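Local coordinates for secretory pathway GDP dissociation inhibitor (Saccharomyces cerevisiae, PDB 2BCG), which inhibits release of GDP from the Rab GTPase Sec4 and its subsequent binding of GTP, and extracts GDP-bound Ypt7 from vacuolar membranes, at residues S52-L55 with S56-Y59; G170-L173 with D174-T177; T98-L101 with I102-V106. One frame throughout, in Å; residues are numbered along the deposited sequence.

Interaction 1: S52-L55 with S56-Y59; sequences SVTL and SQLY
The phenol ring of Tyr59 meets Leu55 at one edge: the carbonyl oxygen Leu55 O lies near the ring plane, 3.4 Å from Tyr59 CD2. The methyl Leu55 CD1 meets Tyr59 CE2 at 3.9 Å from off the ring plane, the two side chains lying side by side and pointing the same way. Beyond this pair the ring packs edge-to-face with Phe393 of strand 391-402, and Leu55 also reaches Phe76 of helix 69-76. The backbone of the same two residues is joined as well, Tyr59 N giving its proton to Leu55 O at 3.1 Å.

Leu58 touches two aliphatic neighbours, one with each methyl. Its CD2 comes within 4.0 Å of Leu55 CD1, the two chains slanting across each other. Its CD1 meets Val53 CG2 at 3.7 Å, where the side chains cross at about a right angle. Val53 itself pairs through its backbone with Val84 of the adjacent antiparallel strand.

The polar side of the turn is led by Thr54. Its hydroxyl sits between the backbone N and the carbonyl carbon (chi1 63°), and this rotation brings OG1 forward to accept from Gln57 N at 3.2 Å, with an N-H...O angle of 162°. Thr54 O takes the proton of Leu58 N at 3.0 Å, so one residue receives two backbone N-H groups of the first turn. A water joins Thr54 OG1 and Ser56 OG, while Ser56 OG also bonds to Asp79.

Together these features make a textbook helix start: Thr54 is the N-cap of helix 55-62, and the apolar contact of Val53, just before the cap, with Leu58 in the first turn is a hydrophobic staple.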
# COMPACT_ATOMS: atom_id res chain seq x y z
N SER A 52 3.02 -2.41 -7.23
CA SER A 52 2.04 -2.49 -8.28
C SER A 52 2.62 -1.77 -9.48
O SER A 52 3.23 -0.69 -9.32
CB SER A 52 0.72 -1.84 -7.84
OG SER A 52 0.17 -2.44 -6.67
N VAL A 53 2.46 -2.35 -10.68
CA VAL A 53 3.12 -1.78 -11.85
C VAL A 53 2.15 -1.53 -13.00
O VAL A 53 1.01 -2.04 -13.01
CB VAL A 53 4.26 -2.71 -12.32
CG1 VAL A 53 5.29 -2.93 -11.19
CG2 VAL A 53 3.69 -4.04 -12.82
N THR A 54 2.59 -0.72 -13.97
CA THR A 54 1.78 -0.47 -15.14
C THR A 54 1.77 -1.67 -16.10
O THR A 54 2.54 -2.61 -15.95
CB THR A 54 2.31 0.74 -15.95
OG1 THR A 54 3.64 0.44 -16.44
CG2 THR A 54 2.28 1.99 -15.11
N LEU A 55 0.88 -1.61 -17.09
CA LEU A 55 0.81 -2.65 -18.08
C LEU A 55 2.08 -2.71 -18.93
O LEU A 55 2.62 -3.79 -19.14
CB LEU A 55 -0.48 -2.53 -18.89
CG LEU A 55 -0.86 -3.67 -19.82
CD1 LEU A 55 -0.85 -5.06 -19.12
CD2 LEU A 55 -2.25 -3.37 -20.27
N SER A 56 2.59 -1.56 -19.34
CA SER A 56 3.86 -1.59 -20.09
C SER A 56 4.98 -2.25 -19.28
O SER A 56 5.75 -3.08 -19.82
CB SER A 56 4.26 -0.21 -20.65
OG SER A 56 4.44 0.71 -19.59
N GLN A 57 5.04 -1.96 -17.97
CA GLN A 57 6.00 -2.63 -17.09
C GLN A 57 5.80 -4.13 -16.95
O GLN A 57 6.74 -4.91 -16.81
CB GLN A 57 6.05 -1.97 -15.71
CG GLN A 57 7.12 -0.96 -15.62
CD GLN A 57 8.49 -1.55 -16.03
OE1 GLN A 57 8.94 -2.60 -15.52
NE2 GLN A 57 9.15 -0.88 -16.99
N LEU A 58 4.53 -4.54 -16.96
CA LEU A 58 4.24 -5.94 -16.95
C LEU A 58 4.84 -6.65 -18.19
O LEU A 58 5.35 -7.77 -18.08
CB LEU A 58 2.72 -6.11 -16.85
CG LEU A 58 2.14 -7.16 -15.94
CD1 LEU A 58 2.67 -7.13 -14.51
CD2 LEU A 58 0.64 -7.04 -16.00
N TYR A 59 4.71 -6.03 -19.37
CA TYR A 59 5.30 -6.61 -20.59
C TYR A 59 6.81 -6.65 -20.51
O TYR A 59 7.44 -7.63 -20.88
CB TYR A 59 4.84 -5.84 -21.84
CG TYR A 59 3.49 -6.28 -22.36
CD1 TYR A 59 3.39 -7.33 -23.29
CD2 TYR A 59 2.30 -5.69 -21.90
CE1 TYR A 59 2.13 -7.76 -23.75
CE2 TYR A 59 1.05 -6.11 -22.36
CZ TYR A 59 0.98 -7.14 -23.30
OH TYR A 59 -0.25 -7.56 -23.73
O HOH W 1 5.34 2.40 -17.23

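Interaction 2: G170-L173 with D174-T177; sequences GLDL and DKNT
Asp172 and Asn176 are joined by their backbones, Asn176 N donating to Asp172 O at 2.8 Å, so that the chain folds into a five-residue turn closed by an i+4 to i bond. Asp172 and Asn176 are extended, whereas Leu173, Asp174 and Lys175 between them have helix-like phi and psi.

The Asp172 carboxylate bonds to amides of the turn through OD2. With CG anti to the backbone N (chi1 -171°), it swings OD2 over the following amides, where Asp174 N and Lys175 N each donate at 2.9 Å. They arrive from opposite faces of the carboxylate plane, which fixes the group's rotation. The aliphatic part of Lys175 runs obliquely past the carboxylate. In return, the Asn176 amide reaches back: OD1 accepts from Asp172 N at 2.8 Å, in the carbonyl plane and nearly straight (176°), while its ND2 bonds to Glu180. Leu171 CD2 lies 3.7 Å from Asn176 OD1, the two side chains crossing at about a right angle. Asp174 OD2 forms a salt bridge with Arg213.

Asp172 OD2 accepting from the amides two and three residues on, together with Asp172 O accepting from the fourth, is an Asx motif, here in the loop leading to helix 178-184.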
# COMPACT_ATOMS: atom_id res chain seq x y z
N GLY A 170 -12.57 -28.25 28.99
CA GLY A 170 -11.58 -29.29 29.22
C GLY A 170 -10.47 -29.32 28.20
O GLY A 170 -9.72 -30.30 28.10
N LEU A 171 -10.35 -28.23 27.43
CA LEU A 171 -9.32 -28.12 26.41
C LEU A 171 -8.23 -27.14 26.83
O LEU A 171 -8.51 -26.13 27.48
CB LEU A 171 -9.94 -27.70 25.07
CG LEU A 171 -10.82 -28.75 24.38
CD1 LEU A 171 -11.60 -28.09 23.25
CD2 LEU A 171 -9.99 -29.90 23.84
N ASP A 172 -7.01 -27.48 26.46
CA ASP A 172 -5.88 -26.60 26.69
C ASP A 172 -5.20 -26.23 25.37
O ASP A 172 -4.62 -27.09 24.69
CB ASP A 172 -4.88 -27.26 27.65
CG ASP A 172 -3.80 -26.30 28.10
OD1 ASP A 172 -3.77 -25.98 29.31
OD2 ASP A 172 -2.97 -25.87 27.25
N LEU A 173 -5.25 -24.94 25.03
CA LEU A 173 -4.77 -24.47 23.72
C LEU A 173 -3.30 -24.72 23.45
O LEU A 173 -2.86 -24.75 22.30
CB LEU A 173 -5.16 -22.99 23.48
CG LEU A 173 -6.65 -22.64 23.50
CD1 LEU A 173 -6.82 -21.18 23.16
CD2 LEU A 173 -7.47 -23.52 22.56
N ASP A 174 -2.52 -24.92 24.52
CA ASP A 174 -1.09 -25.18 24.38
C ASP A 174 -0.77 -26.68 24.43
O ASP A 174 0.14 -27.14 23.75
CB ASP A 174 -0.31 -24.44 25.47
CG ASP A 174 -0.48 -22.93 25.39
OD1 ASP A 174 -0.11 -22.36 24.33
OD2 ASP A 174 -0.96 -22.33 26.38
N LYS A 175 -1.53 -27.43 25.22
CA LYS A 175 -1.26 -28.85 25.42
C LYS A 175 -2.01 -29.76 24.45
O LYS A 175 -1.59 -30.88 24.17
CB LYS A 175 -1.56 -29.26 26.87
CG LYS A 175 -0.64 -28.60 27.90
CD LYS A 175 -1.10 -28.93 29.30
CE LYS A 175 -0.39 -28.10 30.36
NZ LYS A 175 0.97 -28.62 30.71
N ASN A 176 -3.14 -29.29 23.94
CA ASN A 176 -3.93 -30.06 22.98
C ASN A 176 -3.56 -29.63 21.56
O ASN A 176 -3.33 -28.45 21.33
CB ASN A 176 -5.43 -29.83 23.21
CG ASN A 176 -5.98 -30.57 24.43
OD1 ASN A 176 -6.58 -29.95 25.32
ND2 ASN A 176 -5.85 -31.89 24.44
N THR A 177 -3.49 -30.60 20.64
CA THR A 177 -3.32 -30.32 19.21
C THR A 177 -4.67 -29.88 18.62
O THR A 177 -5.73 -30.06 19.24
CB THR A 177 -2.84 -31.57 18.42
OG1 THR A 177 -3.91 -32.54 18.37
CG2 THR A 177 -1.60 -32.22 19.06
O HOH W 2 -1.59 -23.72 28.86

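Interaction 3: T98-L101 with I102-V106; sequences TNIL and IHTDV
Leu101 and Val106 bracket a Schellman motif, the left-handed finish of helix 96-104. Asp105 has positive phi (61°), and two weak backbone bonds lead back into the last turn: Val106 N to Leu101 O at 3.2 Å and Asp105 N to Ile102 O. The accompanying apolar contact is Leu101 CD2 with Val106 CG1, 3.7 Å apart, the side chains crossing at about a right angle.

Packing on this helix involves the chain of another protein, which covers Thr98, Leu101 and Ile102, while Phe248 of helix 243-254 covers Ile100, Leu101 and Thr104.

Among the stronger hydrogen bonds, Ile102 N donates to Thr98 O in the ordinary helical pattern. At His103, however, the side chain doubles the backbone bond. Asn99 O accepts both His103 N at 3.1 Å and His103 ND1 at 2.8 Å, the two coming from opposite faces of the carbonyl plane. The Asn99 amide stands almost upright to the imidazole, at 87°, and its ND2 bonds to Glu96. A leucine in place of His103 would probably leave Asn99 O with its backbone donor but without the second grip of ND1. Ile100 O is likewise shared by backbone and side chain: Thr104 N donates at 3.0 Å, and a chi1 of 61° turns the hydroxyl Thr104 OG1 back to the same oxygen, at 2.8 Å.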
# COMPACT_ATOMS: atom_id res chain seq x y z
N THR A 98 -4.38 -3.42 9.70
CA THR A 98 -5.42 -2.41 9.89
C THR A 98 -5.16 -1.61 11.19
O THR A 98 -5.33 -0.39 11.22
CB THR A 98 -6.86 -2.98 9.84
OG1 THR A 98 -7.03 -3.90 10.92
CG2 THR A 98 -7.08 -3.69 8.53
N ASN A 99 -4.76 -2.31 12.26
CA ASN A 99 -4.45 -1.68 13.55
C ASN A 99 -3.32 -0.62 13.40
O ASN A 99 -3.38 0.49 13.96
CB ASN A 99 -4.07 -2.76 14.56
CG ASN A 99 -3.98 -2.23 16.00
OD1 ASN A 99 -4.78 -1.41 16.42
ND2 ASN A 99 -2.99 -2.70 16.75
N ILE A 100 -2.29 -0.96 12.63
CA ILE A 100 -1.18 -0.03 12.38
C ILE A 100 -1.65 1.14 11.53
O ILE A 100 -1.34 2.29 11.83
CB ILE A 100 -0.01 -0.74 11.69
CG1 ILE A 100 0.54 -1.85 12.59
CG2 ILE A 100 1.11 0.26 11.28
CD1 ILE A 100 1.56 -2.73 11.88
N LEU A 101 -2.40 0.87 10.47
CA LEU A 101 -2.96 1.92 9.64
C LEU A 101 -3.74 2.94 10.43
O LEU A 101 -3.59 4.14 10.20
CB LEU A 101 -3.85 1.32 8.54
CG LEU A 101 -3.13 0.61 7.38
CD1 LEU A 101 -4.13 -0.30 6.67
CD2 LEU A 101 -2.51 1.64 6.40
N ILE A 102 -4.58 2.46 11.34
CA ILE A 102 -5.41 3.38 12.13
C ILE A 102 -4.60 4.19 13.12
O ILE A 102 -4.80 5.39 13.21
CB ILE A 102 -6.43 2.54 12.93
CG1 ILE A 102 -7.42 1.89 11.97
CG2 ILE A 102 -7.14 3.39 13.95
CD1 ILE A 102 -8.20 0.76 12.59
N HIS A 103 -3.65 3.56 13.81
CA HIS A 103 -2.85 4.27 14.82
C HIS A 103 -1.96 5.34 14.20
O HIS A 103 -1.72 6.38 14.80
CB HIS A 103 -2.02 3.29 15.66
CG HIS A 103 -2.80 2.64 16.76
ND1 HIS A 103 -3.59 1.53 16.57
CD2 HIS A 103 -2.93 2.98 18.08
CE1 HIS A 103 -4.19 1.21 17.71
NE2 HIS A 103 -3.80 2.07 18.64
N THR A 104 -1.47 5.09 12.97
CA THR A 104 -0.53 6.01 12.29
C THR A 104 -1.21 6.98 11.38
O THR A 104 -0.56 7.87 10.80
CB THR A 104 0.48 5.23 11.42
OG1 THR A 104 -0.22 4.48 10.40
CG2 THR A 104 1.41 4.32 12.27
N ASP A 105 -2.52 6.82 11.18
CA ASP A 105 -3.29 7.65 10.25
C ASP A 105 -2.80 7.53 8.79
O ASP A 105 -3.03 8.41 7.95
CB ASP A 105 -3.33 9.12 10.67
CG ASP A 105 -4.17 9.37 11.94
OD1 ASP A 105 -4.94 8.50 12.40
OD2 ASP A 105 -4.01 10.47 12.48
N VAL A 106 -2.17 6.40 8.47
CA VAL A 106 -1.81 6.13 7.05
C VAL A 106 -3.08 5.88 6.22
O VAL A 106 -3.08 5.98 5.00
CB VAL A 106 -0.72 5.06 6.95
CG1 VAL A 106 -0.53 4.59 5.51
CG2 VAL A 106 0.57 5.65 7.49

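From the N terminus the three contacts follow in series, each closing only its own turn, so none nests within or crosses another. Interaction 1 starts a helix where strand 52-53 ends, and ties it to strands 303-317 and 391-402 of the mixed sheet. Interaction 3 comes next and finishes helix 96-104 against helix 243-254 and the C-terminal tail, shortly before residues 108-114, which interact with Ypt1. Interaction 2 is last, in the loop joining helices 144-159 and 178-184, near the helices that line the geranylgeranyl pocket. Interactions 1 and 2 lie on opposite sides of the chain's centre, their own centres 48 Å apart.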